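NIF3-related protein (Bacillus cereus, PDB 2GX8) is of unknown function but binds a pair of zinc ions through a metal-binding motif conserved in the Nif3 family and carries a probable regulatory domain. Local coordinates at residues L60-R65 with A86-A91; V67-D72 with K361-G366. One frame throughout, in Å; residues are numbered along the deposited sequence.

Interaction 1 of 2, residues L60-R65 with A86-A91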
ATOM      1  N   LEU C  60      -3.859  32.667 -17.905  1.00 55.33           N
ATOM      2  CA  LEU C  60      -5.135  33.185 -18.416  1.00 55.57           C
ATOM      3  C   LEU C  60      -5.289  34.691 -18.221  1.00 56.33           C
ATOM      4  O   LEU C  60      -6.264  35.281 -18.687  1.00 56.64           O
ATOM      5  CB  LEU C  60      -6.310  32.460 -17.758  1.00 55.28           C
ATOM      6  CG  LEU C  60      -6.378  30.956 -17.958  1.00 53.14           C
ATOM      7  CD1 LEU C  60      -7.268  30.357 -16.905  1.00 54.61           C
ATOM      8  CD2 LEU C  60      -6.828  30.590 -19.381  1.00 53.01           C
ATOM      9  N   ASN C  61      -4.338  35.318 -17.533  1.00 56.80           N
ATOM     10  CA  ASN C  61      -4.419  36.764 -17.273  1.00 57.22           C
ATOM     11  C   ASN C  61      -3.900  37.617 -18.430  1.00 56.78           C
ATOM     12  O   ASN C  61      -2.940  38.433 -18.244  1.00 57.40           O
ATOM     13  CB  ASN C  61      -3.717  37.115 -15.954  1.00 57.44           C
ATOM     14  CG  ASN C  61      -2.313  36.520 -15.846  1.00 60.37           C
ATOM     15  OD1 ASN C  61      -1.806  35.884 -16.772  1.00 64.14           O
ATOM     16  ND2 ASN C  61      -1.678  36.733 -14.700  1.00 64.26           N
ATOM     17  N   LYS C  62      -4.581  37.446 -19.620  1.00 56.84           N
ATOM     18  CA  LYS C  62      -4.119  38.103 -20.836  1.00 57.80           C
ATOM     19  C   LYS C  62      -5.333  38.264 -21.762  1.00 57.75           C
ATOM     20  O   LYS C  62      -6.247  37.473 -21.673  1.00 59.50           O
ATOM     21  CB  LYS C  62      -3.027  37.220 -21.481  1.00 58.36           C
ATOM     22  CG  LYS C  62      -3.519  35.806 -21.933  1.00 56.89           C
ATOM     23  CD  LYS C  62      -2.379  34.803 -22.175  1.00 59.58           C
ATOM     24  CE  LYS C  62      -2.806  33.600 -23.079  1.00 60.28           C
ATOM     25  NZ  LYS C  62      -4.149  33.003 -22.763  1.00 65.01           N
ATOM     26  N   PRO C  63      -5.378  39.309 -22.618  1.00 58.09           N
ATOM     27  CA  PRO C  63      -6.518  39.493 -23.549  1.00 58.12           C
ATOM     28  C   PRO C  63      -6.735  38.314 -24.504  1.00 58.07           C
ATOM     29  O   PRO C  63      -5.787  37.878 -25.158  1.00 58.87           O
ATOM     30  CB  PRO C  63      -6.124  40.747 -24.344  1.00 57.40           C
ATOM     31  CG  PRO C  63      -5.231  41.486 -23.421  1.00 57.93           C
ATOM     32  CD  PRO C  63      -4.416  40.424 -22.721  1.00 58.33           C
ATOM     33  N   VAL C  64      -7.973  37.814 -24.584  1.00 58.08           N
ATOM     34  CA  VAL C  64      -8.312  36.651 -25.428  1.00 57.38           C
ATOM     35  C   VAL C  64      -9.381  37.010 -26.477  1.00 57.60           C
ATOM     36  O   VAL C  64     -10.556  37.149 -26.136  1.00 59.53           O
ATOM     37  CB  VAL C  64      -8.807  35.457 -24.564  1.00 57.02           C
ATOM     38  CG1 VAL C  64      -9.134  34.236 -25.438  1.00 56.34           C
ATOM     39  CG2 VAL C  64      -7.789  35.084 -23.499  1.00 57.33           C
ATOM     40  N   ARG C  65      -8.976  37.165 -27.739  1.00 57.13           N
ATOM     41  CA  ARG C  65      -9.897  37.529 -28.822  1.00 57.15           C
ATOM     42  C   ARG C  65     -10.551  36.315 -29.468  1.00 55.84           C
ATOM     43  O   ARG C  65     -11.597  36.440 -30.089  1.00 56.31           O
ATOM     44  CB  ARG C  65      -9.168  38.286 -29.938  1.00 56.78           C
ATOM     45  CG  ARG C  65      -8.375  39.527 -29.544  1.00 59.31           C
ATOM     46  CD  ARG C  65      -7.554  39.990 -30.762  1.00 59.81           C
ATOM     47  NE  ARG C  65      -6.537  41.016 -30.492  1.00 65.60           N
ATOM     48  CZ  ARG C  65      -6.775  42.327 -30.470  1.00 69.52           C
ATOM     49  NH1 ARG C  65      -8.008  42.786 -30.666  1.00 69.86           N
ATOM     50  NH2 ARG C  65      -5.783  43.187 -30.235  1.00 71.00           N
ATOM     51  N   ALA C  86      -6.026  32.160 -31.802  1.00 51.10           N
ATOM     52  CA  ALA C  86      -6.567  31.667 -30.550  1.00 51.43           C
ATOM     53  C   ALA C  86      -5.445  31.460 -29.553  1.00 52.47           C
ATOM     54  O   ALA C  86      -4.502  30.695 -29.795  1.00 55.08           O
ATOM     55  CB  ALA C  86      -7.329  30.359 -30.773  1.00 50.01           C
ATOM     56  N   ASN C  87      -5.530  32.115 -28.411  1.00 52.78           N
ATOM     57  CA  ASN C  87      -4.482  31.900 -27.426  1.00 53.43           C
ATOM     58  C   ASN C  87      -4.957  31.099 -26.221  1.00 53.06           C
ATOM     59  O   ASN C  87      -4.339  31.162 -25.150  1.00 54.56           O
ATOM     60  CB  ASN C  87      -3.810  33.229 -27.024  1.00 52.65           C
ATOM     61  CG  ASN C  87      -4.783  34.231 -26.460  1.00 50.61           C
ATOM     62  OD1 ASN C  87      -5.990  34.069 -26.577  1.00 53.90           O
ATOM     63  ND2 ASN C  87      -4.257  35.288 -25.845  1.00 48.89           N
ATOM     64  N   VAL C  88      -6.070  30.381 -26.404  1.00 53.47           N
ATOM     65  CA  VAL C  88      -6.637  29.487 -25.395  1.00 52.04           C
ATOM     66  C   VAL C  88      -7.354  28.363 -26.101  1.00 54.08           C
ATOM     67  O   VAL C  88      -8.263  28.610 -26.921  1.00 53.53           O
ATOM     68  CB  VAL C  88      -7.704  30.122 -24.463  1.00 53.30           C
ATOM     69  CG1 VAL C  88      -8.286  29.051 -23.534  1.00 50.44           C
ATOM     70  CG2 VAL C  88      -7.144  31.296 -23.615  1.00 51.15           C
ATOM     71  N   ILE C  89      -6.961  27.133 -25.771  1.00 51.90           N
ATOM     72  CA  ILE C  89      -7.636  25.963 -26.289  1.00 54.05           C
ATOM     73  C   ILE C  89      -8.354  25.225 -25.139  1.00 54.58           C
ATOM     74  O   ILE C  89      -7.730  24.881 -24.111  1.00 55.43           O
ATOM     75  CB  ILE C  89      -6.652  24.974 -26.971  1.00 53.29           C
ATOM     76  CG1 ILE C  89      -5.883  25.665 -28.115  1.00 56.11           C
ATOM     77  CG2 ILE C  89      -7.395  23.792 -27.453  1.00 50.94           C
ATOM     78  CD1 ILE C  89      -4.807  24.773 -28.833  1.00 54.12           C
ATOM     79  N   ILE C  90      -9.661  25.018 -25.285  1.00 53.93           N
ATOM     80  CA  ILE C  90     -10.389  24.250 -24.298  1.00 54.60           C
ATOM     81  C   ILE C  90     -10.517  22.871 -24.876  1.00 55.01           C
ATOM     82  O   ILE C  90     -11.198  22.660 -25.884  1.00 56.24           O
ATOM     83  CB  ILE C  90     -11.768  24.824 -23.988  1.00 55.29           C
ATOM     84  CG1 ILE C  90     -11.622  26.138 -23.268  1.00 53.18           C
ATOM     85  CG2 ILE C  90     -12.556  23.880 -23.062  1.00 55.40           C
ATOM     86  CD1 ILE C  90     -12.928  26.803 -23.020  1.00 57.73           C
ATOM     87  N   ALA C  91      -9.854  21.919 -24.229  1.00 55.56           N
ATOM     88  CA  ALA C  91      -9.821  20.542 -24.700  1.00 54.10           C
ATOM     89  C   ALA C  91     -10.478  19.598 -23.737  1.00 55.57           C
ATOM     90  O   ALA C  91     -10.372  19.794 -22.527  1.00 56.90           O
ATOM     91  CB  ALA C  91      -8.389  20.116 -24.893  1.00 54.50           C
TER
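K62 and N87 reach for each other from opposite directions, and each ends on a backbone carbonyl of the other's segment. From CB the lysine runs nearly straight: CG and CD pass alongside ND2 of N87 at 4.0 and 4.2 Å, and CE lies between that nitrogen and the backbone O of N87. A bend at the last torsion, chi4 -44°, then turns NZ onto the backbone, where it gives a hydrogen bond of 3.0 Å to N87 O, coming from above the carbonyl plane. The ammonium also bonds to A59 O, which ties the start of the 60-65 loop to the same group. In return N87 ND2 donates to P63 O at 3.1 Å, a fairly straight bond with the acceptor close to the plane of the amide. With ND2 so engaged, the other end of that amide faces V64: OD1 lies 3.3 Å from V64 CG1 and is buried there without a polar partner. Next to the polar pair, V88 CG2 meets V64 CG2 at 3.8 Å and receives a looser touch from L60 CD2. L60 and V64 also pack on helix 31-38, so the apolar side of the loop sits between that helix and V88. The arrangement packs against the N-terminal end of strand 88-91, the middle strand in the five-stranded mixed sheet of this alpha/beta NIF3 domain.

Interaction 2 of 2, residues V67-D72 with K361-G366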
ATOM      1  N   VAL C  67     -10.951  31.770 -29.087  1.00 51.29           N
ATOM      2  CA  VAL C  67     -10.770  30.521 -28.311  1.00 50.41           C
ATOM      3  C   VAL C  67     -11.081  29.310 -29.202  1.00 50.82           C
ATOM      4  O   VAL C  67     -11.964  29.394 -30.062  1.00 49.68           O
ATOM      5  CB  VAL C  67     -11.722  30.493 -27.081  1.00 50.98           C
ATOM      6  CG1 VAL C  67     -11.369  29.404 -26.116  1.00 45.90           C
ATOM      7  CG2 VAL C  67     -11.681  31.866 -26.340  1.00 50.35           C
ATOM      8  N   LEU C  68     -10.375  28.185 -28.989  1.00 50.68           N
ATOM      9  CA  LEU C  68     -10.614  26.970 -29.766  1.00 50.62           C
ATOM     10  C   LEU C  68     -11.112  25.810 -28.888  1.00 53.14           C
ATOM     11  O   LEU C  68     -10.503  25.495 -27.843  1.00 53.96           O
ATOM     12  CB  LEU C  68      -9.330  26.529 -30.490  1.00 51.15           C
ATOM     13  CG  LEU C  68      -9.388  25.371 -31.495  1.00 50.00           C
ATOM     14  CD1 LEU C  68     -10.222  25.752 -32.716  1.00 47.27           C
ATOM     15  CD2 LEU C  68      -7.982  24.959 -31.938  1.00 46.20           C
ATOM     16  N   ILE C  69     -12.205  25.174 -29.305  1.00 51.49           N
ATOM     17  CA  ILE C  69     -12.679  24.018 -28.589  1.00 50.13           C
ATOM     18  C   ILE C  69     -12.118  22.789 -29.315  1.00 51.24           C
ATOM     19  O   ILE C  69     -12.307  22.633 -30.533  1.00 50.51           O
ATOM     20  CB  ILE C  69     -14.208  23.931 -28.536  1.00 51.03           C
ATOM     21  CG1 ILE C  69     -14.827  25.295 -28.183  1.00 46.57           C
ATOM     22  CG2 ILE C  69     -14.626  22.917 -27.508  1.00 47.90           C
ATOM     23  CD1 ILE C  69     -14.371  25.809 -26.832  1.00 45.53           C
ATOM     24  N   ALA C  70     -11.437  21.922 -28.565  1.00 50.16           N
ATOM     25  CA  ALA C  70     -10.848  20.703 -29.129  1.00 51.23           C
ATOM     26  C   ALA C  70     -11.213  19.479 -28.324  1.00 51.54           C
ATOM     27  O   ALA C  70     -11.622  19.599 -27.171  1.00 52.93           O
ATOM     28  CB  ALA C  70      -9.310  20.829 -29.186  1.00 49.04           C
ATOM     29  N   LEU C  71     -11.056  18.306 -28.940  1.00 52.13           N
ATOM     30  CA  LEU C  71     -11.216  17.048 -28.236  1.00 52.82           C
ATOM     31  C   LEU C  71      -9.789  16.615 -27.806  1.00 55.89           C
ATOM     32  O   LEU C  71      -9.487  16.501 -26.610  1.00 58.34           O
ATOM     33  CB  LEU C  71     -11.935  16.010 -29.109  1.00 51.64           C
ATOM     34  CG  LEU C  71     -11.975  14.561 -28.592  1.00 52.72           C
ATOM     35  CD1 LEU C  71     -12.761  14.480 -27.318  1.00 53.56           C
ATOM     36  CD2 LEU C  71     -12.553  13.591 -29.607  1.00 47.44           C
ATOM     37  N   ASP C  72      -8.903  16.438 -28.784  1.00 55.87           N
ATOM     38  CA  ASP C  72      -7.514  16.067 -28.559  1.00 55.49           C
ATOM     39  C   ASP C  72      -6.629  17.234 -28.955  1.00 56.43           C
ATOM     40  O   ASP C  72      -6.869  17.842 -30.011  1.00 54.58           O
ATOM     41  CB  ASP C  72      -7.185  14.889 -29.466  1.00 54.55           C
ATOM     42  CG  ASP C  72      -8.084  13.713 -29.203  1.00 56.62           C
ATOM     43  OD1 ASP C  72      -8.133  13.333 -28.017  1.00 54.15           O
ATOM     44  OD2 ASP C  72      -8.730  13.162 -30.149  1.00 55.89           O
ATOM     45  N   LYS C 361     -16.263  13.736 -30.308  1.00 54.27           N
ATOM     46  CA  LYS C 361     -15.960  14.932 -31.056  1.00 54.26           C
ATOM     47  C   LYS C 361     -17.183  15.870 -31.132  1.00 53.75           C
ATOM     48  O   LYS C 361     -17.036  17.047 -31.448  1.00 54.10           O
ATOM     49  CB  LYS C 361     -15.506  14.510 -32.455  1.00 52.72           C
ATOM     50  CG  LYS C 361     -16.619  13.852 -33.265  1.00 54.96           C
ATOM     51  CD  LYS C 361     -16.155  13.532 -34.649  1.00 58.24           C
ATOM     52  CE  LYS C 361     -17.276  12.962 -35.522  1.00 61.91           C
ATOM     53  NZ  LYS C 361     -17.449  11.516 -35.397  1.00 60.89           N
ATOM     54  N   VAL C 362     -18.386  15.354 -30.830  1.00 53.98           N
ATOM     55  CA  VAL C 362     -19.644  16.156 -30.892  1.00 54.44           C
ATOM     56  C   VAL C 362     -19.605  17.274 -29.885  1.00 54.48           C
ATOM     57  O   VAL C 362     -20.336  18.240 -29.944  1.00 55.01           O
ATOM     58  CB  VAL C 362     -20.870  15.310 -30.567  1.00 53.72           C
ATOM     59  CG1 VAL C 362     -21.169  14.384 -31.708  1.00 54.45           C
ATOM     60  CG2 VAL C 362     -20.657  14.543 -29.246  1.00 53.14           C
ATOM     61  N   MET C 363     -18.711  17.101 -28.941  1.00 55.31           N
ATOM     62  CA  MET C 363     -18.519  18.023 -27.864  1.00 55.98           C
ATOM     63  C   MET C 363     -17.896  19.350 -28.308  1.00 55.62           C
ATOM     64  O   MET C 363     -18.066  20.356 -27.646  1.00 55.68           O
ATOM     65  CB  MET C 363     -17.762  17.258 -26.766  1.00 55.33           C
ATOM     66  CG  MET C 363     -16.792  17.986 -25.963  1.00 57.78           C
ATOM     67  SD  MET C 363     -15.222  18.183 -26.825  1.00 54.29           S
ATOM     68  CE  MET C 363     -14.797  19.690 -25.908  1.00 47.44           C
ATOM     69  N   LYS C 364     -17.212  19.364 -29.452  1.00 56.35           N
ATOM     70  CA  LYS C 364     -16.581  20.609 -29.910  1.00 55.99           C
ATOM     71  C   LYS C 364     -17.603  21.622 -30.365  1.00 56.06           C
ATOM     72  O   LYS C 364     -17.559  22.758 -29.927  1.00 56.25           O
ATOM     73  CB  LYS C 364     -15.638  20.389 -31.075  1.00 55.86           C
ATOM     74  CG  LYS C 364     -14.644  19.285 -30.958  1.00 56.91           C
ATOM     75  CD  LYS C 364     -13.914  19.329 -32.265  1.00 55.60           C
ATOM     76  CE  LYS C 364     -13.659  17.988 -32.787  1.00 50.81           C
ATOM     77  NZ  LYS C 364     -13.142  18.104 -34.159  1.00 49.57           N
ATOM     78  N   GLN C 365     -18.486  21.217 -31.275  1.00 56.25           N
ATOM     79  CA  GLN C 365     -19.523  22.109 -31.799  1.00 58.30           C
ATOM     80  C   GLN C 365     -20.523  22.415 -30.694  1.00 58.34           C
ATOM     81  O   GLN C 365     -21.096  23.500 -30.664  1.00 58.92           O
ATOM     82  CB  GLN C 365     -20.268  21.460 -32.970  1.00 59.27           C
ATOM     83  CG  GLN C 365     -19.437  21.124 -34.222  1.00 62.20           C
ATOM     84  CD  GLN C 365     -19.519  22.169 -35.315  1.00 66.45           C
ATOM     85  OE1 GLN C 365     -18.556  22.376 -36.065  1.00 68.57           O
ATOM     86  NE2 GLN C 365     -20.677  22.816 -35.431  1.00 66.26           N
ATOM     87  N   GLY C 366     -20.720  21.451 -29.792  1.00 58.29           N
ATOM     88  CA  GLY C 366     -21.642  21.601 -28.663  1.00 58.51           C
ATOM     89  C   GLY C 366     -21.201  22.643 -27.658  1.00 58.31           C
ATOM     90  O   GLY C 366     -21.969  23.554 -27.310  1.00 58.95           O
TER
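Strand 67-70 and helix 362-366 run nearly antiparallel, at 150° between their directions, with the short axes 7.4 Å apart and I69 facing K364 and L71 facing K361 in register. M363 makes the closest approach to the strand with its methyl. Its chain bends at chi2, -80°, which lays SD and CE along the end of the strand. The methyl CE rests 3.6 Å from I69 CG2 and 3.4 Å from A70 O, so the tip of the methionine touches both a side chain and the backbone. With CG2 anti to the backbone N, I69 turns that branch to the helix, where it also comes 3.8 Å from K364 O. No hydrogen bond crosses between the two segments; the contact is made by van der Waals packing. This is a helix laid over one face of an alpha/beta sheet, while the other face of the same strand is covered by helix 75-84 through L68. Here the packing also borders the dizinc site: the side chain of L71 is about 5 Å from a zinc ion and touches H92 and H93, both metal ligands, while H357 and E360 bind zinc just before the helix. L71 CD2 comes in against the backbone of K361, 3.8 Å from its N, where the chain leads into the helix. K364 lays its CB, CG and CD beside I69 O, each about 4.1 Å from that oxygen, and carries NZ on to a hydrogen bond with S387 O; the ammonium of K361 instead bonds to L292 O. Just past L71, D72 uses OD1 to bond ND1 of the zinc ligand H93, probably helping to orient that imidazole, and OD2 bonds OG1 of T391 in its own chain and OH of Y339 of a neighbouring subunit.

The two contacts lie about 15 Å apart, centre to centre, and share one five-stranded sheet in which strands 88-91 and 66-70 are parallel neighbours. Probable backbone hydrogen bonds join them directly, I90 N to L68 O at 2.7 Å and A70 N to I90 O at 2.8 Å. Along the chain the segments alternate: 60-65, 67-72, 86-91 and then, about 270 residues later, 361-366. Helix 75-84 connects the two strands in a beta-alpha-beta crossover. Interaction 1 lies at the start of strand 88-91, while interaction 2 brings a late helix to the C-terminal end of strand 66-70, where the zinc ligands from both parts of the chain gather.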